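Local coordinates for protein glutathione S-transferase omega-like 2 (Saccharomyces cerevisiae, PDB 5LKB) that acts as a one-cysteine thiol transferase that uses glutathione to reduce beta-hydroxyethyl disulfide and dehydroascorbate, and also reduces dimethylarsinic acid, at residues 18-23 with 150-155; 143-148 with 154-159. All blocks are in the same frame, centred on the assembly; numbering follows the deposited sequence.

How the interactions relate
From the N terminus, the irregular segment 18-23 comes first and is met, more than 120 residues later, by the loop 150-155; interaction 1 thus closes a long loop that contains strand 38-42, helix 47-58 and strand 66-69. Interaction 2 closes a short one: helix 141-148 ends, the chain turns, and 154-159 comes back over the helix before entering strand 160-163. The two loops overlap and end on the same stretch, sharing Ala154 and Arg155. They join through aromatic rings, with Tyr152 CE2 of interaction 1 3.4 Å from Tyr145 CD2 of interaction 2. Together they tie the N-terminal arm and helix 141-148 to the glutathione-binding loop of the thioredoxin-like domain.

Interaction 1 (18-23 with 150-155); sequences SSFRET and PQYSAR
The rings of Phe20 and Tyr152 come together where the N-terminal arm passes the loop leading to the cis-proline of the thioredoxin-like domain. The tight part is small: Phe20 CE1 lies 3.8 Å from Tyr152 CE1, and Phe20 CZ is near Tyr152 CD1. The ring planes differ by 29°, but slippage puts their centroids 5.8 Å apart, so they hardly overlap. Tyr145 adds a further ring against Tyr152, which is buried. With CG anti to the backbone N (chi1 -172°), Tyr152 turns its ring toward the arm. The looser side is at Ser19, an exposed residue whose OG comes to 3.7 Å from Tyr152 CE1, at the ring edge and near its plane. Here a water takes over, accepting from Ser19 N and donating to Tyr152 OH. A phenylalanine in place of Tyr152 would probably keep the ring packing but leave this water and the carbonyl of Arg155, a glutathione-binding residue, without their hydroxyl partner. That hydroxyl donates to Arg155 O at 2.7 Å, from above the carbonyl plane, bridging back within its own loop while the water reaches across to the arm.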
loop_
_atom_site.group_PDB
_atom_site.type_symbol
_atom_site.label_atom_id
_atom_site.label_comp_id
_atom_site.label_asym_id
_atom_site.label_seq_id
_atom_site.Cartn_x
_atom_site.Cartn_y
_atom_site.Cartn_z
ATOM N N SER A 18 -16.967 -12.561 22.111
ATOM C CA SER A 18 -18.279 -12.931 21.605
ATOM C C SER A 18 -19.151 -13.507 22.719
ATOM O O SER A 18 -18.690 -14.299 23.547
ATOM C CB SER A 18 -18.138 -14.008 20.555
ATOM O OG SER A 18 -17.334 -13.539 19.500
ATOM N N SER A 19 -20.432 -13.151 22.661
ATOM C CA SER A 19 -21.373 -13.427 23.733
ATOM C C SER A 19 -22.140 -14.717 23.564
ATOM O O SER A 19 -22.617 -15.237 24.574
ATOM C CB SER A 19 -22.416 -12.323 23.810
ATOM O OG SER A 19 -21.756 -11.100 23.938
ATOM N N PHE A 20 -22.284 -15.276 22.368
ATOM C CA PHE A 20 -23.134 -16.445 22.147
ATOM C C PHE A 20 -22.213 -17.628 21.894
ATOM O O PHE A 20 -21.542 -17.703 20.859
ATOM C CB PHE A 20 -24.133 -16.246 21.016
ATOM C CG PHE A 20 -25.080 -15.119 21.253
ATOM C CD1 PHE A 20 -24.750 -13.835 20.862
ATOM C CD2 PHE A 20 -26.291 -15.332 21.903
ATOM C CE1 PHE A 20 -25.622 -12.780 21.075
ATOM C CE2 PHE A 20 -27.153 -14.280 22.151
ATOM C CZ PHE A 20 -26.810 -12.990 21.732
ATOM N N ARG A 21 -22.211 -18.595 22.795
ATOM C CA ARG A 21 -21.174 -19.595 22.827
ATOM C C ARG A 21 -21.719 -21.008 23.008
ATOM O O ARG A 21 -20.960 -21.921 23.361
ATOM C CB ARG A 21 -20.212 -19.253 23.965
ATOM C CG ARG A 21 -19.699 -17.794 23.879
ATOM C CD ARG A 21 -18.836 -17.449 22.613
ATOM N NE ARG A 21 -17.559 -18.173 22.672
ATOM C CZ ARG A 21 -16.416 -17.687 23.164
ATOM N NH1 ARG A 21 -16.355 -16.459 23.658
ATOM N NH2 ARG A 21 -15.335 -18.437 23.228
ATOM N N GLU A 22 -22.961 -21.205 22.619
ATOM C CA GLU A 22 -23.593 -22.519 22.761
ATOM C C GLU A 22 -23.240 -23.457 21.614
ATOM O O GLU A 22 -22.550 -23.089 20.642
ATOM C CB GLU A 22 -25.096 -22.388 22.986
ATOM C CG GLU A 22 -25.410 -22.204 24.527
ATOM C CD GLU A 22 -25.558 -23.520 25.268
ATOM O OE1 GLU A 22 -25.300 -24.563 24.651
ATOM O OE2 GLU A 22 -25.914 -23.440 26.487
ATOM N N THR A 23 -23.672 -24.704 21.722
ATOM C CA THR A 23 -23.360 -25.733 20.746
ATOM C C THR A 23 -24.641 -26.436 20.331
ATOM O O THR A 23 -25.724 -26.116 20.817
ATOM C CB THR A 23 -22.304 -26.713 21.261
ATOM O OG1 THR A 23 -21.813 -27.478 20.153
ATOM C CG2 THR A 23 -22.875 -27.650 22.373
ATOM N N PRO A 150 -33.058 -9.136 23.963
ATOM C CA PRO A 150 -33.403 -7.705 23.921
ATOM C C PRO A 150 -32.467 -6.814 24.713
ATOM O O PRO A 150 -32.442 -5.611 24.468
ATOM C CB PRO A 150 -34.834 -7.680 24.480
ATOM C CG PRO A 150 -35.382 -9.033 24.070
ATOM C CD PRO A 150 -34.216 -9.967 24.325
ATOM N N GLN A 151 -31.677 -7.362 25.629
ATOM C CA GLN A 151 -30.745 -6.580 26.422
ATOM C C GLN A 151 -29.348 -6.541 25.826
ATOM O O GLN A 151 -28.429 -6.044 26.477
ATOM C CB GLN A 151 -30.676 -7.155 27.854
ATOM C CG GLN A 151 -31.749 -6.619 28.795
ATOM C CD GLN A 151 -33.136 -6.880 28.280
ATOM O OE1 GLN A 151 -33.602 -8.015 28.290
ATOM N NE2 GLN A 151 -33.799 -5.832 27.788
ATOM N N TYR A 152 -29.155 -7.067 24.612
ATOM C CA TYR A 152 -27.813 -7.111 24.030
ATOM C C TYR A 152 -27.262 -5.699 23.887
ATOM O O TYR A 152 -27.970 -4.783 23.465
ATOM C CB TYR A 152 -27.864 -7.795 22.659
ATOM C CG TYR A 152 -26.497 -8.066 22.061
ATOM C CD1 TYR A 152 -25.685 -9.093 22.544
ATOM C CD2 TYR A 152 -25.991 -7.265 21.046
ATOM C CE1 TYR A 152 -24.402 -9.341 21.990
ATOM C CE2 TYR A 152 -24.712 -7.494 20.523
ATOM C CZ TYR A 152 -23.955 -8.545 20.976
ATOM O OH TYR A 152 -22.703 -8.760 20.483
ATOM N N SER A 153 -25.987 -5.514 24.226
ATOM C CA SER A 153 -25.394 -4.185 24.116
ATOM C C SER A 153 -23.900 -4.260 23.814
ATOM O O SER A 153 -23.079 -3.598 24.451
ATOM C CB SER A 153 -25.650 -3.379 25.387
ATOM O OG SER A 153 -24.960 -3.993 26.455
ATOM N N ALA A 154 -23.531 -5.072 22.832
ATOM C CA ALA A 154 -22.197 -5.053 22.236
ATOM C C ALA A 154 -22.356 -4.860 20.735
ATOM O O ALA A 154 -23.437 -4.525 20.247
ATOM C CB ALA A 154 -21.448 -6.337 22.586
ATOM N N ARG A 155 -21.258 -5.045 19.992
ATOM C CA ARG A 155 -21.300 -4.945 18.537
ATOM C C ARG A 155 -22.005 -6.142 17.917
ATOM O O ARG A 155 -21.871 -7.272 18.376
ATOM C CB ARG A 155 -19.887 -4.831 17.986
ATOM C CG ARG A 155 -19.197 -3.515 18.423
ATOM C CD ARG A 155 -17.717 -3.550 18.199
ATOM N NE ARG A 155 -17.350 -3.569 16.785
ATOM C CZ ARG A 155 -16.938 -2.506 16.077
ATOM N NH1 ARG A 155 -16.858 -1.303 16.640
ATOM N NH2 ARG A 155 -16.607 -2.641 14.792
HETATM O O HOH W 1 -20.969 -10.980 20.731
#

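Interaction 2 (143-148 with 154-159); sequences DLYYKS and ARFTVP
Tyr145 reaches from helix 141-148 across to the returning chain, touching it along its whole length. Its CB lies 3.8 Å from Phe156 CD1, and CG meets the same atom. Farther out, CD1 is close to Phe156 CB, while Phe156 CA sits over the ring face, 4.0 Å from the centroid, as a CH-pi contact. CE1 comes near Phe156 CA and Thr157 O, CZ lies against the same carbonyl oxygen and Thr157 N, and at the tip OH donates a 2.6 Å hydrogen bond to Thr157 O; Asn172 ND2 bonds the same hydroxyl, so the buried oxygen is held from two sources. Phe156, with CG anti to its carbonyl carbon (chi1 -50°), turns its ring edge toward two faces in offset edge-to-face pairs, at 64° to Tyr145 and 71° to Tyr146. Tyr146 is exposed where Tyr145 is buried; its OH lies 3.4 Å from Phe156 CZ, at that ring's edge and near its plane. Phe156 also centres an inverse gamma turn, bending the chain between Arg155 and Thr157. The aromatic cluster packs against helix 141-148 the loop that carries the glutathione-binding Arg155 and Val158, the latter preceding a cis proline, as in the glutathione site of thioredoxin-fold transferases.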
loop_
_atom_site.group_PDB
_atom_site.type_symbol
_atom_site.label_atom_id
_atom_site.label_comp_id
_atom_site.label_asym_id
_atom_site.label_seq_id
_atom_site.Cartn_x
_atom_site.Cartn_y
_atom_site.Cartn_z
ATOM N N ASP A 143 -31.245 -6.726 14.334
ATOM C CA ASP A 143 -32.592 -7.276 14.565
ATOM C C ASP A 143 -32.536 -8.712 15.070
ATOM O O ASP A 143 -33.355 -9.107 15.905
ATOM C CB ASP A 143 -33.471 -7.184 13.319
ATOM C CG ASP A 143 -33.721 -5.730 12.853
ATOM O OD1 ASP A 143 -33.829 -4.809 13.689
ATOM O OD2 ASP A 143 -33.839 -5.524 11.616
ATOM N N LEU A 144 -31.635 -9.537 14.526
ATOM C CA LEU A 144 -31.431 -10.898 15.020
ATOM C C LEU A 144 -30.908 -10.894 16.454
ATOM O O LEU A 144 -31.352 -11.695 17.295
ATOM C CB LEU A 144 -30.445 -11.648 14.113
ATOM C CG LEU A 144 -30.928 -11.829 12.696
ATOM C CD1 LEU A 144 -29.797 -12.294 11.707
ATOM C CD2 LEU A 144 -32.102 -12.822 12.654
ATOM N N TYR A 145 -29.983 -9.983 16.757
ATOM C CA TYR A 145 -29.380 -9.885 18.080
ATOM C C TYR A 145 -30.431 -9.499 19.122
ATOM O O TYR A 145 -30.531 -10.134 20.178
ATOM C CB TYR A 145 -28.203 -8.874 18.063
ATOM C CG TYR A 145 -26.892 -9.478 17.599
ATOM C CD1 TYR A 145 -26.560 -9.567 16.250
ATOM C CD2 TYR A 145 -25.980 -9.930 18.506
ATOM C CE1 TYR A 145 -25.381 -10.151 15.854
ATOM C CE2 TYR A 145 -24.789 -10.508 18.120
ATOM C CZ TYR A 145 -24.483 -10.607 16.771
ATOM O OH TYR A 145 -23.276 -11.231 16.460
ATOM N N TYR A 146 -31.240 -8.482 18.826
ATOM C CA TYR A 146 -32.264 -8.049 19.785
ATOM C C TYR A 146 -33.371 -9.097 19.929
ATOM O O TYR A 146 -33.931 -9.274 21.024
ATOM C CB TYR A 146 -32.831 -6.689 19.359
ATOM C CG TYR A 146 -31.890 -5.513 19.531
ATOM C CD1 TYR A 146 -31.119 -5.365 20.691
ATOM C CD2 TYR A 146 -31.774 -4.532 18.551
ATOM C CE1 TYR A 146 -30.256 -4.262 20.865
ATOM C CE2 TYR A 146 -30.898 -3.421 18.728
ATOM C CZ TYR A 146 -30.148 -3.318 19.865
ATOM O OH TYR A 146 -29.314 -2.240 20.062
ATOM N N LYS A 147 -33.726 -9.786 18.841
ATOM C CA LYS A 147 -34.655 -10.911 18.949
ATOM C C LYS A 147 -34.143 -11.950 19.936
ATOM O O LYS A 147 -34.872 -12.389 20.836
ATOM C CB LYS A 147 -34.896 -11.531 17.575
ATOM C CG LYS A 147 -35.892 -12.695 17.569
ATOM C CD LYS A 147 -37.260 -12.262 18.119
ATOM C CE LYS A 147 -38.209 -13.435 18.130
ATOM N NZ LYS A 147 -39.559 -13.058 18.644
ATOM N N SER A 148 -32.894 -12.365 19.792
ATOM C CA SER A 148 -32.315 -13.358 20.680
ATOM C C SER A 148 -32.249 -12.838 22.113
ATOM O O SER A 148 -32.620 -13.563 23.059
ATOM C CB SER A 148 -30.926 -13.736 20.172
ATOM O OG SER A 148 -30.462 -15.001 20.630
ATOM N N ALA A 154 -23.531 -5.072 22.832
ATOM C CA ALA A 154 -22.197 -5.053 22.236
ATOM C C ALA A 154 -22.356 -4.860 20.735
ATOM O O ALA A 154 -23.437 -4.525 20.247
ATOM C CB ALA A 154 -21.448 -6.337 22.586
ATOM N N ARG A 155 -21.258 -5.045 19.992
ATOM C CA ARG A 155 -21.300 -4.945 18.537
ATOM C C ARG A 155 -22.005 -6.142 17.917
ATOM O O ARG A 155 -21.871 -7.272 18.376
ATOM C CB ARG A 155 -19.887 -4.831 17.986
ATOM C CG ARG A 155 -19.197 -3.515 18.423
ATOM C CD ARG A 155 -17.717 -3.550 18.199
ATOM N NE ARG A 155 -17.350 -3.569 16.785
ATOM C CZ ARG A 155 -16.938 -2.506 16.077
ATOM N NH1 ARG A 155 -16.858 -1.303 16.640
ATOM N NH2 ARG A 155 -16.607 -2.641 14.792
ATOM N N PHE A 156 -22.701 -5.860 16.807
ATOM C CA PHE A 156 -23.554 -6.809 16.121
ATOM C C PHE A 156 -22.737 -7.516 15.028
ATOM O O PHE A 156 -22.826 -7.201 13.833
ATOM C CB PHE A 156 -24.748 -6.088 15.509
ATOM C CG PHE A 156 -25.454 -5.189 16.445
ATOM C CD1 PHE A 156 -26.152 -5.717 17.511
ATOM C CD2 PHE A 156 -25.461 -3.829 16.262
ATOM C CE1 PHE A 156 -26.803 -4.882 18.393
ATOM C CE2 PHE A 156 -26.134 -2.995 17.140
ATOM C CZ PHE A 156 -26.823 -3.543 18.203
ATOM N N THR A 157 -21.908 -8.458 15.446
ATOM C CA THR A 157 -20.870 -9.010 14.576
ATOM C C THR A 157 -21.396 -10.151 13.721
ATOM O O THR A 157 -22.423 -10.776 14.023
ATOM C CB THR A 157 -19.694 -9.531 15.404
ATOM O OG1 THR A 157 -20.178 -10.428 16.430
ATOM C CG2 THR A 157 -18.940 -8.397 16.076
ATOM N N VAL A 158 -20.694 -10.385 12.586
ATOM C CA VAL A 158 -20.817 -11.638 11.814
ATOM C C VAL A 158 -19.630 -12.527 12.142
ATOM O O VAL A 158 -18.592 -12.034 12.539
ATOM C CB VAL A 158 -20.941 -11.410 10.281
ATOM C CG1 VAL A 158 -22.234 -10.704 9.975
ATOM C CG2 VAL A 158 -19.748 -10.569 9.763
ATOM N N PRO A 159 -19.751 -13.834 11.970
ATOM C CA PRO A 159 -20.886 -14.657 11.542
ATOM C C PRO A 159 -21.893 -14.895 12.682
ATOM O O PRO A 159 -21.528 -14.830 13.872
ATOM C CB PRO A 159 -20.216 -15.983 11.199
ATOM C CG PRO A 159 -19.140 -16.074 12.111
ATOM C CD PRO A 159 -18.602 -14.700 12.268
#